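Local coordinates for Dna-binding protein RAP1 (Saccharomyces cerevisiae, PDB 4BJT), which binds DNA, probably to repress or activate transcription, and through its C-terminal domain binds a module of the telomere-associated protein Rif1, at residues Thr74-Gly86 against Leu115-Thr127. Residues are numbered along the deposited sequence; the frame is centred on the assembly and turned at random.
Sequences TTDLFLPLFFHFG and LCDETGIRKNFST
The carbonyl oxygen of Thr75 is gripped twice by the guanidinium of Arg122: NE donates to Thr75 O at 2.8 Å in a bent bond (135° at the hydrogen), the oxygen tilted from the guanidinium plane, and NH2 adds a weak bond to the same atom. The arginine chain reaches it extended from CG to NE, with CD against the carbonyl of Asp76, while CD2 of Leu79 lies over one face of the guanidinium, 3.4 Å from NH1 of Arg122. With an alanine in place of Arg122 both donors to Thr75 O are gone, and the 74-79 turn would probably be held less firmly. Backbone bonds flank this grip: Arg122 N to Leu77 O, and a nearly straight one from Leu79 N to Gly120 O (2.8 Å, 171°), forming one bridge between Phe78 and Ile121. Gly120, with positive phi, has to be small, since a CB would run into Phe82 N. CD2 of Leu77 sits over the Phe125 ring, 3.9 Å from its centroid, and the edge of Phe125 meets the face of Phe78, offset, planes at 87°. Backbone bonds and one arginine side chain thus tie the turn to the link between helices 108-119 and 123-132, while aromatic packing seats it against Phe144 and Met147 of helix 140-150.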
loop_
_atom_site.group_PDB
_atom_site.type_symbol
_atom_site.label_atom_id
_atom_site.label_comp_id
_atom_site.label_asym_id
_atom_site.label_seq_id
_atom_site.Cartn_x
_atom_site.Cartn_y
_atom_site.Cartn_z
ATOM N N THR C 74 -8.560 -1.393 -13.178
ATOM C CA THR C 74 -9.508 -0.734 -14.040
ATOM C C THR C 74 -9.084 0.696 -14.356
ATOM O O THR C 74 -8.239 1.264 -13.661
ATOM C CB THR C 74 -10.876 -0.740 -13.347
ATOM O OG1 THR C 74 -10.698 -0.162 -12.062
ATOM C CG2 THR C 74 -11.400 -2.141 -13.130
ATOM N N THR C 75 -9.738 1.301 -15.368
ATOM C CA THR C 75 -9.445 2.692 -15.762
ATOM C C THR C 75 -9.883 3.713 -14.720
ATOM O O THR C 75 -9.454 4.867 -14.816
ATOM C CB THR C 75 -9.994 3.021 -17.147
ATOM O OG1 THR C 75 -11.432 2.963 -17.118
ATOM C CG2 THR C 75 -9.425 2.121 -18.233
ATOM N N ASP C 76 -10.693 3.330 -13.710
ATOM C CA ASP C 76 -10.983 4.298 -12.651
ATOM C C ASP C 76 -9.849 4.399 -11.650
ATOM O O ASP C 76 -9.843 5.353 -10.879
ATOM C CB ASP C 76 -12.293 4.036 -11.917
ATOM C CG ASP C 76 -12.304 2.763 -11.186
ATOM O OD1 ASP C 76 -12.122 1.751 -11.823
ATOM O OD2 ASP C 76 -12.469 2.790 -9.945
ATOM N N LEU C 77 -8.894 3.438 -11.656
ATOM C CA LEU C 77 -7.738 3.425 -10.758
ATOM C C LEU C 77 -6.410 3.760 -11.443
ATOM O O LEU C 77 -5.518 4.314 -10.809
ATOM C CB LEU C 77 -7.612 2.039 -10.135
ATOM C CG LEU C 77 -8.799 1.575 -9.284
ATOM C CD1 LEU C 77 -8.583 0.136 -8.838
ATOM C CD2 LEU C 77 -8.997 2.470 -8.089
ATOM N N PHE C 78 -6.296 3.430 -12.736
ATOM C CA PHE C 78 -5.064 3.583 -13.502
ATOM C C PHE C 78 -5.264 4.372 -14.756
ATOM O O PHE C 78 -6.329 4.318 -15.391
ATOM C CB PHE C 78 -4.520 2.210 -13.863
ATOM C CG PHE C 78 -4.141 1.374 -12.664
ATOM C CD1 PHE C 78 -2.893 1.495 -12.083
ATOM C CD2 PHE C 78 -5.033 0.463 -12.126
ATOM C CE1 PHE C 78 -2.520 0.676 -11.022
ATOM C CE2 PHE C 78 -4.690 -0.300 -11.013
ATOM C CZ PHE C 78 -3.427 -0.206 -10.480
ATOM N N LEU C 79 -4.210 5.099 -15.131
ATOM C CA LEU C 79 -4.166 5.942 -16.321
ATOM C C LEU C 79 -3.715 5.145 -17.518
ATOM O O LEU C 79 -3.149 4.051 -17.382
ATOM C CB LEU C 79 -3.169 7.093 -16.073
ATOM C CG LEU C 79 -3.633 8.103 -15.041
ATOM C CD1 LEU C 79 -2.488 8.655 -14.252
ATOM C CD2 LEU C 79 -4.426 9.196 -15.664
ATOM N N PRO C 80 -3.885 5.704 -18.743
ATOM C CA PRO C 80 -3.467 4.958 -19.932
ATOM C C PRO C 80 -2.009 4.463 -19.895
ATOM O O PRO C 80 -1.747 3.356 -20.354
ATOM C CB PRO C 80 -3.732 5.948 -21.071
ATOM C CG PRO C 80 -4.847 6.784 -20.561
ATOM C CD PRO C 80 -4.601 6.938 -19.091
ATOM N N LEU C 81 -1.067 5.226 -19.284
ATOM C CA LEU C 81 0.328 4.815 -19.226
ATOM C C LEU C 81 0.499 3.433 -18.580
ATOM O O LEU C 81 1.306 2.629 -19.043
ATOM C CB LEU C 81 1.164 5.870 -18.468
ATOM C CG LEU C 81 2.651 5.554 -18.272
ATOM C CD1 LEU C 81 3.387 5.554 -19.602
ATOM C CD2 LEU C 81 3.289 6.606 -17.400
ATOM N N PHE C 82 -0.291 3.136 -17.549
ATOM C CA PHE C 82 -0.189 1.858 -16.837
ATOM C C PHE C 82 -0.429 0.697 -17.785
ATOM O O PHE C 82 0.268 -0.315 -17.754
ATOM C CB PHE C 82 -1.220 1.825 -15.696
ATOM C CG PHE C 82 -1.384 0.452 -15.090
ATOM C CD1 PHE C 82 -0.524 0.010 -14.098
ATOM C CD2 PHE C 82 -2.434 -0.372 -15.466
ATOM C CE1 PHE C 82 -0.702 -1.230 -13.495
ATOM C CE2 PHE C 82 -2.603 -1.626 -14.875
ATOM C CZ PHE C 82 -1.736 -2.042 -13.878
ATOM N N PHE C 83 -1.443 0.835 -18.629
ATOM C CA PHE C 83 -1.809 -0.258 -19.544
ATOM C C PHE C 83 -0.785 -0.489 -20.656
ATOM O O PHE C 83 -0.894 -1.481 -21.380
ATOM C CB PHE C 83 -3.204 -0.004 -20.085
ATOM C CG PHE C 83 -4.243 -0.043 -18.991
ATOM C CD1 PHE C 83 -4.709 -1.240 -18.501
ATOM C CD2 PHE C 83 -4.714 1.130 -18.412
ATOM C CE1 PHE C 83 -5.624 -1.277 -17.442
ATOM C CE2 PHE C 83 -5.617 1.100 -17.347
ATOM C CZ PHE C 83 -6.072 -0.110 -16.866
ATOM N N HIS C 84 0.178 0.425 -20.818
ATOM C CA HIS C 84 1.257 0.273 -21.784
ATOM C C HIS C 84 2.441 -0.519 -21.248
ATOM O O HIS C 84 3.310 -0.885 -22.035
ATOM C CB HIS C 84 1.684 1.612 -22.348
ATOM C CG HIS C 84 0.677 2.104 -23.339
ATOM N ND1 HIS C 84 -0.310 2.988 -22.981
ATOM C CD2 HIS C 84 0.483 1.736 -24.625
ATOM C CE1 HIS C 84 -1.030 3.199 -24.073
ATOM N NE2 HIS C 84 -0.631 2.422 -25.069
ATOM N N PHE C 85 2.459 -0.860 -19.944
ATOM C CA PHE C 85 3.496 -1.784 -19.455
ATOM C C PHE C 85 3.270 -3.129 -20.116
ATOM O O PHE C 85 2.148 -3.497 -20.437
ATOM C CB PHE C 85 3.454 -1.938 -17.943
ATOM C CG PHE C 85 4.019 -0.740 -17.230
ATOM C CD1 PHE C 85 5.373 -0.447 -17.298
ATOM C CD2 PHE C 85 3.223 0.044 -16.431
ATOM C CE1 PHE C 85 5.887 0.692 -16.676
ATOM C CE2 PHE C 85 3.735 1.172 -15.799
ATOM C CZ PHE C 85 5.066 1.485 -15.904
ATOM N N GLY C 86 4.360 -3.860 -20.363
ATOM C CA GLY C 86 4.273 -5.128 -21.067
ATOM C C GLY C 86 4.015 -6.341 -20.210
ATOM O O GLY C 86 3.742 -7.435 -20.729
ATOM N N LEU C 115 4.214 8.919 -9.117
ATOM C CA LEU C 115 3.483 7.651 -9.326
ATOM C C LEU C 115 2.472 7.775 -10.468
ATOM O O LEU C 115 2.143 6.787 -11.141
ATOM C CB LEU C 115 2.765 7.235 -8.044
ATOM C CG LEU C 115 3.690 6.747 -6.921
ATOM C CD1 LEU C 115 2.942 6.688 -5.600
ATOM C CD2 LEU C 115 4.311 5.373 -7.258
ATOM N N CYS C 116 1.964 8.977 -10.685
ATOM C CA CYS C 116 1.067 9.274 -11.793
ATOM C C CYS C 116 1.869 9.306 -13.120
ATOM O O CYS C 116 1.558 8.569 -14.064
ATOM C CB CYS C 116 0.379 10.604 -11.500
ATOM S SG CYS C 116 -0.531 11.298 -12.886
ATOM N N ASP C 117 2.943 10.094 -13.151
ATOM C CA ASP C 117 3.738 10.301 -14.367
ATOM C C ASP C 117 4.536 9.122 -14.836
ATOM O O ASP C 117 4.708 8.962 -16.046
ATOM C CB ASP C 117 4.719 11.483 -14.169
ATOM C CG ASP C 117 4.052 12.827 -13.947
ATOM O OD1 ASP C 117 2.847 12.957 -14.265
ATOM O OD2 ASP C 117 4.727 13.745 -13.438
ATOM N N GLU C 118 5.070 8.308 -13.902
ATOM C CA GLU C 118 5.955 7.200 -14.258
ATOM C C GLU C 118 5.305 5.838 -14.282
ATOM O O GLU C 118 5.742 4.984 -15.054
ATOM C CB GLU C 118 7.160 7.181 -13.318
ATOM C CG GLU C 118 7.989 8.454 -13.453
ATOM C CD GLU C 118 9.187 8.496 -12.536
ATOM O OE1 GLU C 118 10.108 7.666 -12.713
ATOM O OE2 GLU C 118 9.183 9.332 -11.604
ATOM N N THR C 119 4.313 5.603 -13.415
ATOM C CA THR C 119 3.650 4.301 -13.309
ATOM C C THR C 119 2.160 4.325 -13.687
ATOM O O THR C 119 1.581 3.254 -13.730
ATOM C CB THR C 119 3.850 3.686 -11.906
ATOM O OG1 THR C 119 3.634 4.662 -10.908
ATOM C CG2 THR C 119 5.230 3.120 -11.699
ATOM N N GLY C 120 1.557 5.490 -13.936
ATOM C CA GLY C 120 0.159 5.523 -14.349
ATOM C C GLY C 120 -0.830 5.190 -13.256
ATOM O O GLY C 120 -1.933 4.729 -13.554
ATOM N N ILE C 121 -0.483 5.442 -11.999
ATOM C CA ILE C 121 -1.411 5.245 -10.883
ATOM C C ILE C 121 -2.117 6.578 -10.648
ATOM O O ILE C 121 -1.446 7.603 -10.517
ATOM C CB ILE C 121 -0.686 4.780 -9.617
ATOM C CG1 ILE C 121 0.144 3.486 -9.866
ATOM C CG2 ILE C 121 -1.703 4.582 -8.468
ATOM C CD1 ILE C 121 1.213 3.281 -8.833
ATOM N N ARG C 122 -3.463 6.586 -10.611
ATOM C CA ARG C 122 -4.191 7.847 -10.416
ATOM C C ARG C 122 -3.890 8.439 -9.041
ATOM O O ARG C 122 -3.723 7.710 -8.074
ATOM C CB ARG C 122 -5.690 7.666 -10.632
ATOM C CG ARG C 122 -6.009 7.395 -12.103
ATOM C CD ARG C 122 -7.488 7.273 -12.350
ATOM N NE ARG C 122 -7.786 6.887 -13.730
ATOM C CZ ARG C 122 -7.843 7.700 -14.780
ATOM N NH1 ARG C 122 -7.648 9.010 -14.632
ATOM N NH2 ARG C 122 -8.128 7.216 -15.983
ATOM N N LYS C 123 -3.821 9.781 -8.969
ATOM C CA LYS C 123 -3.427 10.469 -7.748
ATOM C C LYS C 123 -4.311 10.185 -6.539
ATOM O O LYS C 123 -3.801 10.061 -5.411
ATOM C CB LYS C 123 -3.339 11.971 -7.984
ATOM C CG LYS C 123 -2.268 12.374 -8.956
ATOM C CD LYS C 123 -2.352 13.877 -9.147
ATOM C CE LYS C 123 -1.338 14.373 -10.112
ATOM N NZ LYS C 123 -1.463 15.851 -10.309
ATOM N N ASN C 124 -5.605 10.093 -6.752
ATOM C CA ASN C 124 -6.527 9.793 -5.647
ATOM C C ASN C 124 -6.329 8.351 -5.139
ATOM O O ASN C 124 -6.383 8.106 -3.932
ATOM C CB ASN C 124 -7.978 10.054 -6.002
ATOM C CG ASN C 124 -8.476 9.382 -7.242
ATOM O OD1 ASN C 124 -7.704 8.926 -8.091
ATOM N ND2 ASN C 124 -9.781 9.378 -7.418
ATOM N N PHE C 125 -5.995 7.416 -6.041
ATOM C CA PHE C 125 -5.699 6.050 -5.621
ATOM C C PHE C 125 -4.379 5.980 -4.849
ATOM O O PHE C 125 -4.343 5.392 -3.766
ATOM C CB PHE C 125 -5.681 5.123 -6.843
ATOM C CG PHE C 125 -5.537 3.647 -6.566
ATOM C CD1 PHE C 125 -6.092 3.075 -5.428
ATOM C CD2 PHE C 125 -5.001 2.802 -7.522
ATOM C CE1 PHE C 125 -6.026 1.708 -5.215
ATOM C CE2 PHE C 125 -4.946 1.429 -7.311
ATOM C CZ PHE C 125 -5.432 0.895 -6.153
ATOM N N SER C 126 -3.280 6.601 -5.353
ATOM C CA SER C 126 -2.005 6.635 -4.625
ATOM C C SER C 126 -2.175 7.239 -3.223
ATOM O O SER C 126 -1.602 6.751 -2.248
ATOM C CB SER C 126 -0.971 7.462 -5.377
ATOM O OG SER C 126 -0.568 6.753 -6.526
ATOM N N THR C 127 -2.984 8.308 -3.137
ATOM C CA THR C 127 -3.231 8.970 -1.849
ATOM C C THR C 127 -3.936 8.019 -0.892
ATOM O O THR C 127 -3.543 7.934 0.289
ATOM C CB THR C 127 -4.040 10.265 -2.059
ATOM O OG1 THR C 127 -3.252 11.113 -2.877
ATOM C CG2 THR C 127 -4.364 10.974 -0.738
HETATM O O HOH W 1 -8.556 6.324 -8.563
#